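Local coordinates for bifunctional GH43-CE protein (Bacteroides eggerthii, PDB 6MLY) that probably helps degrade arabinoxylan, joining a family 43 glycoside hydrolase, likely of beta-xylosidase type, to a carbohydrate esterase in one chain, at residues F319-G324 with W343-R348; E431-P436 with M562-F567; F489-Y494 with D506-E511; K691-P696 with G702-D707. All coordinates share one frame; numbering follows the deposited sequence.

Contact 1 of 4, residues F319-G324 with W343-R348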
loop_
_atom_site.group_PDB
_atom_site.type_symbol
_atom_site.label_atom_id
_atom_site.label_comp_id
_atom_site.label_asym_id
_atom_site.label_seq_id
_atom_site.Cartn_x
_atom_site.Cartn_y
_atom_site.Cartn_z
ATOM N N PHE A 319 -21.342 -12.390 5.374
ATOM C CA PHE A 319 -21.171 -13.713 5.991
ATOM C C PHE A 319 -22.520 -14.239 6.503
ATOM O O PHE A 319 -22.580 -14.971 7.496
ATOM C CB PHE A 319 -20.066 -13.671 7.049
ATOM C CG PHE A 319 -18.683 -13.474 6.476
ATOM C CD1 PHE A 319 -18.142 -14.402 5.600
ATOM C CD2 PHE A 319 -17.925 -12.361 6.801
ATOM C CE1 PHE A 319 -16.876 -14.221 5.065
ATOM C CE2 PHE A 319 -16.657 -12.181 6.267
ATOM C CZ PHE A 319 -16.134 -13.113 5.403
ATOM N N ASN A 320 -23.586 -13.878 5.777
ATOM C CA ASN A 320 -24.938 -14.385 5.964
ATOM C C ASN A 320 -25.278 -15.286 4.783
ATOM O O ASN A 320 -25.055 -14.898 3.637
ATOM C CB ASN A 320 -25.992 -13.275 5.998
ATOM C CG ASN A 320 -26.560 -13.006 7.371
ATOM O OD1 ASN A 320 -26.839 -13.932 8.133
ATOM N ND2 ASN A 320 -26.773 -11.738 7.668
ATOM N N ARG A 321 -25.849 -16.454 5.086
ATOM C CA ARG A 321 -26.133 -17.471 4.105
ATOM C C ARG A 321 -27.598 -17.898 4.247
ATOM O O ARG A 321 -28.053 -18.197 5.351
ATOM C CB ARG A 321 -25.165 -18.645 4.287
ATOM C CG ARG A 321 -23.695 -18.279 4.125
ATOM C CD ARG A 321 -23.354 -17.695 2.762
ATOM N NE ARG A 321 -21.922 -17.465 2.594
ATOM C CZ ARG A 321 -21.298 -16.305 2.797
ATOM N NH1 ARG A 321 -21.986 -15.215 3.097
ATOM N NH2 ARG A 321 -19.981 -16.242 2.704
ATOM N N LYS A 322 -28.315 -17.886 3.114
ATOM C CA LYS A 322 -29.644 -18.487 2.964
ATOM C C LYS A 322 -29.484 -20.012 2.868
ATOM O O LYS A 322 -28.366 -20.528 2.910
ATOM C CB LYS A 322 -30.345 -17.924 1.720
ATOM C CG LYS A 322 -29.775 -18.386 0.379
ATOM C CD LYS A 322 -30.807 -18.936 -0.598
ATOM C CE LYS A 322 -30.181 -19.660 -1.774
ATOM N NZ LYS A 322 -31.152 -20.530 -2.481
ATOM N N LYS A 323 -30.608 -20.719 2.707
ATOM C CA LYS A 323 -30.634 -22.185 2.634
ATOM C C LYS A 323 -29.981 -22.668 1.331
ATOM O O LYS A 323 -30.434 -22.329 0.233
ATOM C CB LYS A 323 -32.079 -22.686 2.725
ATOM C CG LYS A 323 -32.247 -24.194 2.869
ATOM C CD LYS A 323 -31.543 -24.771 4.085
ATOM C CE LYS A 323 -32.460 -25.577 4.981
ATOM N NZ LYS A 323 -33.410 -24.709 5.716
ATOM N N GLY A 324 -28.916 -23.469 1.471
ATOM C CA GLY A 324 -28.223 -24.095 0.341
ATOM C C GLY A 324 -27.598 -23.074 -0.596
ATOM O O GLY A 324 -27.890 -23.054 -1.786
ATOM N N TRP A 343 -12.195 -23.240 10.150
ATOM C CA TRP A 343 -13.095 -22.115 9.862
ATOM C C TRP A 343 -14.538 -22.623 9.853
ATOM O O TRP A 343 -14.773 -23.822 9.739
ATOM C CB TRP A 343 -12.728 -21.396 8.555
ATOM C CG TRP A 343 -12.938 -22.182 7.296
ATOM C CD1 TRP A 343 -12.057 -23.047 6.715
ATOM C CD2 TRP A 343 -14.086 -22.142 6.427
ATOM N NE1 TRP A 343 -12.582 -23.561 5.561
ATOM C CE2 TRP A 343 -13.828 -23.032 5.358
ATOM C CE3 TRP A 343 -15.308 -21.458 6.450
ATOM C CZ2 TRP A 343 -14.741 -23.248 4.325
ATOM C CZ3 TRP A 343 -16.210 -21.675 5.428
ATOM C CH2 TRP A 343 -15.930 -22.559 4.381
ATOM N N SER A 344 -15.489 -21.697 10.000
ATOM C CA SER A 344 -16.901 -22.046 10.073
ATOM C C SER A 344 -17.773 -20.803 9.865
ATOM O O SER A 344 -17.334 -19.685 10.123
ATOM C CB SER A 344 -17.215 -22.716 11.382
ATOM O OG SER A 344 -18.597 -23.029 11.462
ATOM N N LEU A 345 -19.004 -21.030 9.391
ATOM C CA LEU A 345 -20.020 -19.984 9.242
ATOM C C LEU A 345 -21.285 -20.315 10.048
ATOM O O LEU A 345 -22.230 -19.537 10.020
ATOM C CB LEU A 345 -20.371 -19.825 7.759
ATOM C CG LEU A 345 -19.313 -19.143 6.896
ATOM C CD1 LEU A 345 -19.656 -19.277 5.422
ATOM C CD2 LEU A 345 -19.158 -17.677 7.271
ATOM N N SER A 346 -21.310 -21.457 10.745
ATOM C CA SER A 346 -22.456 -21.830 11.574
ATOM C C SER A 346 -22.106 -21.723 13.068
ATOM O O SER A 346 -22.980 -21.896 13.922
ATOM C CB SER A 346 -22.972 -23.202 11.206
ATOM O OG SER A 346 -22.038 -24.214 11.544
ATOM N N ALA A 347 -20.836 -21.415 13.370
ATOM C CA ALA A 347 -20.345 -21.228 14.734
ATOM C C ALA A 347 -21.027 -20.005 15.356
ATOM O O ALA A 347 -21.481 -20.049 16.491
ATOM C CB ALA A 347 -18.844 -21.078 14.723
ATOM N N ARG A 348 -21.077 -18.917 14.584
ATOM C CA ARG A 348 -21.822 -17.711 14.914
ATOM C C ARG A 348 -22.512 -17.238 13.628
ATOM O O ARG A 348 -21.839 -16.953 12.639
ATOM C CB ARG A 348 -20.867 -16.667 15.502
ATOM C CG ARG A 348 -21.547 -15.578 16.325
ATOM C CD ARG A 348 -20.587 -14.518 16.844
ATOM N NE ARG A 348 -21.289 -13.406 17.469
ATOM C CZ ARG A 348 -20.702 -12.349 18.027
ATOM N NH1 ARG A 348 -19.384 -12.237 18.043
ATOM N NH2 ARG A 348 -21.448 -11.403 18.567
#
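L345 spreads its two methyls against two side chains of the 319-324 loop: CD2 turns to F319 and CD1 to R321. The site is a margin of the concanavalin A-like beta-sandwich domain, where the loop passes the end of the short, weakly bonded edge strand 343-344. With CG of L345 anti to its carbonyl carbon (chi1 -73°), the fork faces the loop. The leucine crosses F319 at about a right angle; CD2 lies 3.8 Å from F319 CD1 and 4.1 Å from F319 CB, so it sits at the root of the ring, approaching obliquely. R321 passes L345 on a slant, its chain bent at chi2 (-59°), and L345 CD1 rests 4.1 Å from R321 NE. L352 of strand 352-355 also touches both F319 and L345.

The guanidinium meets the methyl by packing alone; its polar bonds lie within the loop. NE donates to A327 O, and NH1 forms a salt bridge with D317. With R321 cut back to alanine, the D317 carboxylate would probably lose this positive mate and L345 CD1 its cover. The loop is further tied by R321 NH1 donating to N320 O at 3.1 Å, a fairly straight bond (165°) in which the acceptor lies in the guanidinium plane while NH1 stands above the carbonyl plane of N320.

Contact 2 of 4, residues E431-P436 with M562-F567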
loop_
_atom_site.group_PDB
_atom_site.type_symbol
_atom_site.label_atom_id
_atom_site.label_comp_id
_atom_site.label_asym_id
_atom_site.label_seq_id
_atom_site.Cartn_x
_atom_site.Cartn_y
_atom_site.Cartn_z
ATOM N N GLU A 431 6.808 -3.928 13.729
ATOM C CA GLU A 431 5.673 -3.310 14.420
ATOM C C GLU A 431 5.979 -1.813 14.543
ATOM O O GLU A 431 6.980 -1.432 15.139
ATOM C CB GLU A 431 5.375 -3.981 15.769
ATOM C CG GLU A 431 6.599 -4.442 16.548
ATOM C CD GLU A 431 6.339 -4.814 18.001
ATOM O OE1 GLU A 431 5.274 -5.409 18.284
ATOM O OE2 GLU A 431 7.202 -4.508 18.852
ATOM N N VAL A 432 5.122 -0.987 13.933
ATOM C CA VAL A 432 5.360 0.444 13.755
ATOM C C VAL A 432 4.726 1.213 14.922
ATOM O O VAL A 432 5.418 1.912 15.663
ATOM C CB VAL A 432 4.811 0.929 12.398
ATOM C CG1 VAL A 432 4.855 2.445 12.269
ATOM C CG2 VAL A 432 5.535 0.269 11.233
ATOM N N GLU A 433 3.404 1.078 15.050
ATOM C CA GLU A 433 2.584 1.820 16.001
ATOM C C GLU A 433 1.725 0.807 16.763
ATOM O O GLU A 433 1.481 -0.303 16.265
ATOM C CB GLU A 433 1.747 2.857 15.248
ATOM C CG GLU A 433 0.903 3.754 16.135
ATOM C CD GLU A 433 0.069 4.779 15.383
ATOM O OE1 GLU A 433 0.542 5.268 14.315
ATOM O OE2 GLU A 433 -1.064 5.072 15.858
ATOM N N LYS A 434 1.284 1.188 17.967
ATOM C CA LYS A 434 0.577 0.279 18.853
ATOM C C LYS A 434 -0.364 1.064 19.769
ATOM O O LYS A 434 0.092 1.888 20.554
ATOM C CB LYS A 434 1.597 -0.519 19.665
ATOM C CG LYS A 434 1.005 -1.547 20.616
ATOM C CD LYS A 434 1.963 -2.673 20.941
ATOM C CE LYS A 434 3.337 -2.183 21.354
ATOM N NZ LYS A 434 4.209 -3.296 21.794
ATOM N N VAL A 435 -1.670 0.790 19.652
ATOM C CA VAL A 435 -2.706 1.389 20.496
ATOM C C VAL A 435 -3.315 0.277 21.344
ATOM O O VAL A 435 -3.548 -0.817 20.837
ATOM C CB VAL A 435 -3.785 2.111 19.661
ATOM C CG1 VAL A 435 -4.971 2.564 20.502
ATOM C CG2 VAL A 435 -3.207 3.289 18.892
ATOM N N PRO A 436 -3.589 0.511 22.650
ATOM C CA PRO A 436 -4.309 -0.469 23.466
ATOM C C PRO A 436 -5.788 -0.569 23.059
ATOM O O PRO A 436 -6.386 0.428 22.639
ATOM C CB PRO A 436 -4.161 0.093 24.887
ATOM C CG PRO A 436 -4.050 1.583 24.673
ATOM C CD PRO A 436 -3.224 1.717 23.413
ATOM N N MET A 562 11.981 10.396 10.320
ATOM C CA MET A 562 11.214 10.215 11.567
ATOM C C MET A 562 9.973 11.117 11.590
ATOM O O MET A 562 9.506 11.509 12.656
ATOM C CB MET A 562 12.087 10.509 12.791
ATOM C CG MET A 562 13.134 9.441 13.048
ATOM S SD MET A 562 13.571 9.293 14.804
ATOM C CE MET A 562 14.304 10.894 15.128
ATOM N N LYS A 563 9.424 11.407 10.407
ATOM C CA LYS A 563 8.194 12.187 10.274
ATOM C C LYS A 563 6.994 11.397 10.816
ATOM O O LYS A 563 6.011 11.988 11.255
ATOM C CB LYS A 563 7.963 12.553 8.806
ATOM C CG LYS A 563 7.895 11.359 7.867
ATOM C CD LYS A 563 7.785 11.735 6.418
ATOM C CE LYS A 563 7.884 10.528 5.519
ATOM N NZ LYS A 563 7.493 10.883 4.141
ATOM N N GLN A 564 7.075 10.061 10.748
ATOM C CA GLN A 564 6.034 9.152 11.254
ATOM C C GLN A 564 5.907 9.296 12.781
ATOM O O GLN A 564 4.799 9.222 13.314
ATOM C CB GLN A 564 6.349 7.710 10.836
ATOM C CG GLN A 564 5.464 6.649 11.487
ATOM C CD GLN A 564 4.001 6.745 11.116
ATOM O OE1 GLN A 564 3.108 6.520 11.964
ATOM N NE2 GLN A 564 3.739 7.058 9.836
ATOM N N ALA A 565 7.039 9.494 13.471
ATOM C CA ALA A 565 7.076 9.643 14.949
ATOM C C ALA A 565 6.390 10.945 15.392
ATOM O O ALA A 565 5.729 10.978 16.429
ATOM C CB ALA A 565 8.504 9.594 15.446
ATOM N N ALA A 566 6.572 12.008 14.600
ATOM C CA ALA A 566 5.983 13.319 14.854
ATOM C C ALA A 566 4.454 13.243 14.773
ATOM O O ALA A 566 3.755 13.919 15.527
ATOM C CB ALA A 566 6.531 14.323 13.870
ATOM N N PHE A 567 3.946 12.419 13.852
ATOM C CA PHE A 567 2.508 12.280 13.631
ATOM C C PHE A 567 1.836 11.645 14.858
ATOM O O PHE A 567 0.778 12.102 15.306
ATOM C CB PHE A 567 2.218 11.464 12.369
ATOM C CG PHE A 567 0.753 11.416 12.021
ATOM C CD1 PHE A 567 0.102 12.551 11.559
ATOM C CD2 PHE A 567 0.015 10.255 12.193
ATOM C CE1 PHE A 567 -1.251 12.520 11.256
ATOM C CE2 PHE A 567 -1.338 10.226 11.889
ATOM C CZ PHE A 567 -1.969 11.357 11.421
#
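A seam between two domains is bridged here by V432 and E433 of strand 430-436, an outermost strand of one sheet of the concanavalin A-like sandwich, and by Q564 in the first turn of helix 563-577 of the alpha/beta-hydrolase esterase domain. The backbones stay well apart, the nearest CA pairs (V432 with Q564, E433 with A565) being 9.1 Å from each other, and only 89 Å² is buried. Side chains therefore span the gap.

Q564 reaches out with CG anti to its backbone N (chi1 171°) and then bends at chi2. Its aliphatic part passes V432, where Q564 CG comes to 4.3 Å from V432 CG1. E433 extends straight beyond CG and crosses Q564 at about a right angle. The groups that end these chains are not bonded to each other: two acceptor oxygens are neighbours, and each finds a donor outside the pair. E433 OE1 accepts from G472 N, in strand 469-476 of the other sheet, and Q564 OE1 from Q568 NE2, one turn further along the helix. Carboxylate and amide planes are 33° apart, with E433 OE1 lying 3.7 Å from Q564 OE1.

Contact 3 of 4, residues F489-Y494 with D506-E511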
loop_
_atom_site.group_PDB
_atom_site.type_symbol
_atom_site.label_atom_id
_atom_site.label_comp_id
_atom_site.label_asym_id
_atom_site.label_seq_id
_atom_site.Cartn_x
_atom_site.Cartn_y
_atom_site.Cartn_z
ATOM N N PHE A 489 -6.188 -8.545 -0.555
ATOM C CA PHE A 489 -6.780 -8.395 0.759
ATOM C C PHE A 489 -6.791 -9.775 1.424
ATOM O O PHE A 489 -6.949 -10.783 0.747
ATOM C CB PHE A 489 -8.180 -7.786 0.657
ATOM C CG PHE A 489 -8.196 -6.373 0.134
ATOM C CD1 PHE A 489 -7.623 -5.343 0.861
ATOM C CD2 PHE A 489 -8.780 -6.068 -1.084
ATOM C CE1 PHE A 489 -7.631 -4.042 0.379
ATOM C CE2 PHE A 489 -8.787 -4.768 -1.565
ATOM C CZ PHE A 489 -8.209 -3.758 -0.837
ATOM N N ALA A 490 -6.606 -9.805 2.746
ATOM C CA ALA A 490 -6.394 -11.049 3.476
ATOM C C ALA A 490 -6.977 -10.945 4.891
ATOM O O ALA A 490 -6.537 -10.101 5.679
ATOM C CB ALA A 490 -4.916 -11.356 3.510
ATOM N N LEU A 491 -7.974 -11.792 5.190
ATOM C CA LEU A 491 -8.425 -12.025 6.561
ATOM C C LEU A 491 -7.509 -13.095 7.163
ATOM O O LEU A 491 -7.317 -14.135 6.548
ATOM C CB LEU A 491 -9.885 -12.496 6.601
ATOM C CG LEU A 491 -10.926 -11.702 5.808
ATOM C CD1 LEU A 491 -12.221 -11.580 6.597
ATOM C CD2 LEU A 491 -10.439 -10.323 5.407
ATOM N N PHE A 492 -6.954 -12.834 8.354
ATOM C CA PHE A 492 -6.040 -13.780 9.003
ATOM C C PHE A 492 -6.316 -13.849 10.510
ATOM O O PHE A 492 -7.042 -13.024 11.052
ATOM C CB PHE A 492 -4.583 -13.409 8.708
ATOM C CG PHE A 492 -4.106 -12.114 9.314
ATOM C CD1 PHE A 492 -4.239 -10.914 8.632
ATOM C CD2 PHE A 492 -3.494 -12.097 10.559
ATOM C CE1 PHE A 492 -3.783 -9.729 9.187
ATOM C CE2 PHE A 492 -3.041 -10.909 11.115
ATOM C CZ PHE A 492 -3.190 -9.726 10.429
ATOM N N ASN A 493 -5.734 -14.874 11.145
ATOM C CA ASN A 493 -5.821 -15.140 12.572
ATOM C C ASN A 493 -4.962 -16.363 12.899
ATOM O O ASN A 493 -5.382 -17.488 12.650
ATOM C CB ASN A 493 -7.251 -15.415 13.052
ATOM C CG ASN A 493 -7.314 -15.763 14.528
ATOM O OD1 ASN A 493 -6.399 -15.445 15.289
ATOM N ND2 ASN A 493 -8.387 -16.415 14.946
ATOM N N TYR A 494 -3.784 -16.141 13.490
ATOM C CA TYR A 494 -2.863 -17.233 13.778
ATOM C C TYR A 494 -2.188 -17.035 15.132
ATOM O O TYR A 494 -2.117 -15.924 15.624
ATOM C CB TYR A 494 -1.795 -17.334 12.694
ATOM C CG TYR A 494 -0.904 -16.126 12.568
ATOM C CD1 TYR A 494 0.400 -16.155 13.030
ATOM C CD2 TYR A 494 -1.352 -14.964 11.962
ATOM C CE1 TYR A 494 1.237 -15.060 12.901
ATOM C CE2 TYR A 494 -0.528 -13.860 11.820
ATOM C CZ TYR A 494 0.774 -13.909 12.290
ATOM O OH TYR A 494 1.598 -12.830 12.153
ATOM N N ASP A 506 -17.573 -10.144 11.156
ATOM C CA ASP A 506 -18.985 -9.891 10.840
ATOM C C ASP A 506 -19.153 -9.778 9.319
ATOM O O ASP A 506 -20.107 -10.326 8.759
ATOM C CB ASP A 506 -19.527 -8.643 11.547
ATOM C CG ASP A 506 -21.034 -8.463 11.415
ATOM O OD1 ASP A 506 -21.735 -9.470 11.152
ATOM O OD2 ASP A 506 -21.500 -7.317 11.567
ATOM N N TYR A 507 -18.221 -9.061 8.674
ATOM C CA TYR A 507 -18.287 -8.768 7.250
ATOM C C TYR A 507 -16.889 -8.465 6.692
ATOM O O TYR A 507 -15.947 -8.181 7.431
ATOM C CB TYR A 507 -19.252 -7.605 6.981
ATOM C CG TYR A 507 -18.791 -6.244 7.441
ATOM C CD1 TYR A 507 -17.937 -5.470 6.671
ATOM C CD2 TYR A 507 -19.234 -5.710 8.639
ATOM C CE1 TYR A 507 -17.522 -4.213 7.084
ATOM C CE2 TYR A 507 -18.828 -4.456 9.069
ATOM C CZ TYR A 507 -17.968 -3.702 8.290
ATOM O OH TYR A 507 -17.565 -2.468 8.721
ATOM N N PHE A 508 -16.778 -8.570 5.363
ATOM C CA PHE A 508 -15.732 -7.924 4.584
ATOM C C PHE A 508 -16.421 -6.994 3.584
ATOM O O PHE A 508 -17.451 -7.342 3.026
ATOM C CB PHE A 508 -14.839 -8.949 3.880
ATOM C CG PHE A 508 -13.877 -8.365 2.874
ATOM C CD1 PHE A 508 -12.591 -7.999 3.244
ATOM C CD2 PHE A 508 -14.257 -8.176 1.555
ATOM C CE1 PHE A 508 -11.710 -7.457 2.320
ATOM C CE2 PHE A 508 -13.375 -7.637 0.632
ATOM C CZ PHE A 508 -12.104 -7.272 1.016
ATOM N N LYS A 509 -15.853 -5.802 3.397
ATOM C CA LYS A 509 -16.430 -4.790 2.530
ATOM C C LYS A 509 -15.317 -4.252 1.633
ATOM O O LYS A 509 -14.221 -3.989 2.119
ATOM C CB LYS A 509 -17.077 -3.675 3.361
ATOM C CG LYS A 509 -18.391 -3.136 2.812
ATOM C CD LYS A 509 -18.304 -1.726 2.274
ATOM C CE LYS A 509 -18.276 -0.688 3.369
ATOM N NZ LYS A 509 -18.515 0.665 2.819
ATOM N N ILE A 510 -15.616 -4.119 0.336
ATOM C CA ILE A 510 -14.664 -3.618 -0.647
ATOM C C ILE A 510 -15.379 -2.627 -1.572
ATOM O O ILE A 510 -16.518 -2.861 -1.993
ATOM C CB ILE A 510 -14.003 -4.769 -1.431
ATOM C CG1 ILE A 510 -12.838 -4.265 -2.286
ATOM C CG2 ILE A 510 -15.027 -5.532 -2.263
ATOM C CD1 ILE A 510 -11.978 -5.361 -2.863
ATOM N N GLU A 511 -14.668 -1.540 -1.897
ATOM C CA GLU A 511 -15.187 -0.436 -2.695
ATOM C C GLU A 511 -14.059 0.116 -3.578
ATOM O O GLU A 511 -12.885 0.069 -3.209
ATOM C CB GLU A 511 -15.791 0.629 -1.774
ATOM C CG GLU A 511 -14.913 0.981 -0.582
ATOM C CD GLU A 511 -15.617 1.678 0.571
ATOM O OE1 GLU A 511 -16.865 1.744 0.558
ATOM O OE2 GLU A 511 -14.908 2.147 1.488
#
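F489 and L491 point from one sheet of the concanavalin A-like beta-sandwich toward F508 and I510 of the other, and together they fill part of its core. Strand 489-491 faces strand 506-511 across the sandwich, with axes 10.0 Å apart at closest approach and directions 176° apart, almost exactly antiparallel.

The main bump is the F508 ring. With CG anti to its backbone N (chi1 170°), it pushes into the hollow between F489 and L491, which are two residues apart on one strand. L491 CD2 fills one side, 3.8 Å from F508 CD1; F489 CB lies next along the rim, 3.9 Å from F508 CE1. F489 and F508 cross at about a right angle as side chains, but their rings are oblique, with planes at 57° and centroids 6.0 Å apart, so they interlock without stacking. The F489 ring in turn receives two bumps: F508 CZ near its CG and I510 CD1 beside its CD2 and CE2.

Further core packing comes from W332, edge-to-face with F508, and from V383 and L398, which touch L491. I510 reaches F489 with its longer branch, placing CD1 3.5 Å from F489 CE2.

Contact 4 of 4, residues K691-P696 with G702-D707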
loop_
_atom_site.group_PDB
_atom_site.type_symbol
_atom_site.label_atom_id
_atom_site.label_comp_id
_atom_site.label_asym_id
_atom_site.label_seq_id
_atom_site.Cartn_x
_atom_site.Cartn_y
_atom_site.Cartn_z
ATOM N N LYS A 691 29.746 23.353 23.608
ATOM C CA LYS A 691 30.088 21.967 23.904
ATOM C C LYS A 691 31.166 21.491 22.919
ATOM O O LYS A 691 31.620 22.272 22.071
ATOM C CB LYS A 691 28.811 21.124 23.867
ATOM C CG LYS A 691 27.694 21.668 24.742
ATOM C CD LYS A 691 26.663 20.642 25.133
ATOM C CE LYS A 691 25.475 20.625 24.200
ATOM N NZ LYS A 691 24.535 19.531 24.538
ATOM N N GLY A 692 31.577 20.221 23.063
ATOM C CA GLY A 692 32.702 19.630 22.336
ATOM C C GLY A 692 32.397 19.479 20.860
ATOM O O GLY A 692 31.335 19.900 20.405
ATOM N N ALA A 693 33.334 18.866 20.126
ATOM C CA ALA A 693 33.178 18.610 18.695
ATOM C C ALA A 693 32.305 17.370 18.474
ATOM O O ALA A 693 32.087 16.971 17.331
ATOM C CB ALA A 693 34.532 18.445 18.049
ATOM N N ASN A 694 31.826 16.764 19.569
ATOM C CA ASN A 694 31.038 15.531 19.520
ATOM C C ASN A 694 29.541 15.829 19.676
ATOM O O ASN A 694 28.717 14.994 19.304
ATOM C CB ASN A 694 31.502 14.527 20.580
ATOM C CG ASN A 694 32.732 13.744 20.169
ATOM O OD1 ASN A 694 33.017 12.697 20.744
ATOM N ND2 ASN A 694 33.460 14.234 19.178
ATOM N N SER A 695 29.190 17.004 20.219
ATOM C CA SER A 695 27.791 17.344 20.500
ATOM C C SER A 695 27.016 17.504 19.191
ATOM O O SER A 695 27.602 17.819 18.159
ATOM C CB SER A 695 27.686 18.571 21.377
ATOM O OG SER A 695 28.183 19.726 20.716
ATOM N N PRO A 696 25.680 17.283 19.189
ATOM C CA PRO A 696 24.874 17.345 17.967
ATOM C C PRO A 696 24.967 18.640 17.142
ATOM O O PRO A 696 24.766 18.601 15.922
ATOM C CB PRO A 696 23.436 17.212 18.484
ATOM C CG PRO A 696 23.575 16.438 19.770
ATOM C CD PRO A 696 24.872 16.934 20.368
ATOM N N GLY A 702 29.092 21.177 11.054
ATOM C CA GLY A 702 30.312 20.589 10.530
ATOM C C GLY A 702 31.516 21.424 10.925
ATOM O O GLY A 702 32.228 21.946 10.072
ATOM N N GLY A 703 31.714 21.558 12.238
ATOM C CA GLY A 703 32.749 22.407 12.806
ATOM C C GLY A 703 32.670 22.439 14.324
ATOM O O GLY A 703 31.672 22.014 14.914
ATOM N N VAL A 704 33.725 22.972 14.948
ATOM C CA VAL A 704 33.918 22.897 16.397
ATOM C C VAL A 704 33.326 24.155 17.036
ATOM O O VAL A 704 33.878 25.244 16.897
ATOM C CB VAL A 704 35.405 22.660 16.749
ATOM C CG1 VAL A 704 36.362 23.595 16.017
ATOM C CG2 VAL A 704 35.649 22.701 18.247
ATOM N N PRO A 705 32.183 24.047 17.760
ATOM C CA PRO A 705 31.392 25.208 18.190
ATOM C C PRO A 705 32.147 26.443 18.716
ATOM O O PRO A 705 31.892 27.561 18.255
ATOM C CB PRO A 705 30.554 24.607 19.328
ATOM C CG PRO A 705 30.276 23.208 18.853
ATOM C CD PRO A 705 31.578 22.782 18.207
ATOM N N ALA A 706 33.063 26.231 19.668
ATOM C CA ALA A 706 33.816 27.309 20.322
ATOM C C ALA A 706 34.416 28.275 19.286
ATOM O O ALA A 706 34.413 29.491 19.501
ATOM C CB ALA A 706 34.892 26.715 21.198
ATOM N N ASP A 707 34.921 27.721 18.173
ATOM C CA ASP A 707 35.643 28.478 17.146
ATOM C C ASP A 707 34.694 28.894 16.009
ATOM O O ASP A 707 35.112 29.607 15.092
ATOM C CB ASP A 707 36.822 27.665 16.600
ATOM C CG ASP A 707 37.682 27.027 17.678
ATOM O OD1 ASP A 707 38.130 27.760 18.582
ATOM O OD2 ASP A 707 37.887 25.796 17.612
#
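P705 lays its ring against the backbone of K691 and G692, and most of the contact is this packing of ring carbons on carbonyl oxygens. P705 CG stands 3.6 Å from K691 O, and P705 CD is equally far, 3.6 Å, from G692 O. The two oxygens thus meet neighbouring carbons of one ring. Ring carbons meet carbonyl oxygens here, so the approach is van der Waals in kind. P705, the one buried residue among those that touch, also packs on A698.

Apolar side-chain contact is slight. A693 CB and V704 CG2 are 4.4 Å apart, and the CG2 branch of V704 is the one that lies trans to its backbone N. This pair sits on the exposed side, close to where the backbones come nearest, with the CA atoms of A693 and V704 4.9 Å apart.

The two segments flank helix 696-701 in the alpha/beta-hydrolase esterase domain: S695 occupies its N-cap position and G702 leaves it with positive phi. The contact thus brings together the entry and exit loops of one short helix.

Hydrogen bonds stay within each segment. S695 OG, with chi1 at 65°, turns back along its own segment and donates to G692 O at 3.2 Å, tilted 29° from the carbonyl plane, so that oxygen has a polar partner besides the proline ring. A glycine at P705 would probably open a gap beside the K691 and G692 carbonyls and let the 3-10 turn flex. In that turn D707 N donates to V704 O at 3.0 Å.

Overall arrangement
Contacts 1 and 3 belong to the concanavalin A-like sandwich, with centres 16 Å apart, and they touch: F319 CD2 lies 3.6 Å from D506 O. Strands 343-344 and 502-511 share the seven-stranded sheet, while strands 488-491 and 430-436 share the opposing eight-stranded one, so contact 3 spans both layers and contact 2 starts from the far margin of the second. Along the chain, contact 1 comes first, contact 3 falls between the two segments of contact 2, and contact 4 is last. Contact 2 passes from the sandwich to the esterase domain, which holds contact 4, its centre 69 Å from that of contact 1. The sandwich thus adjoins the esterase directly.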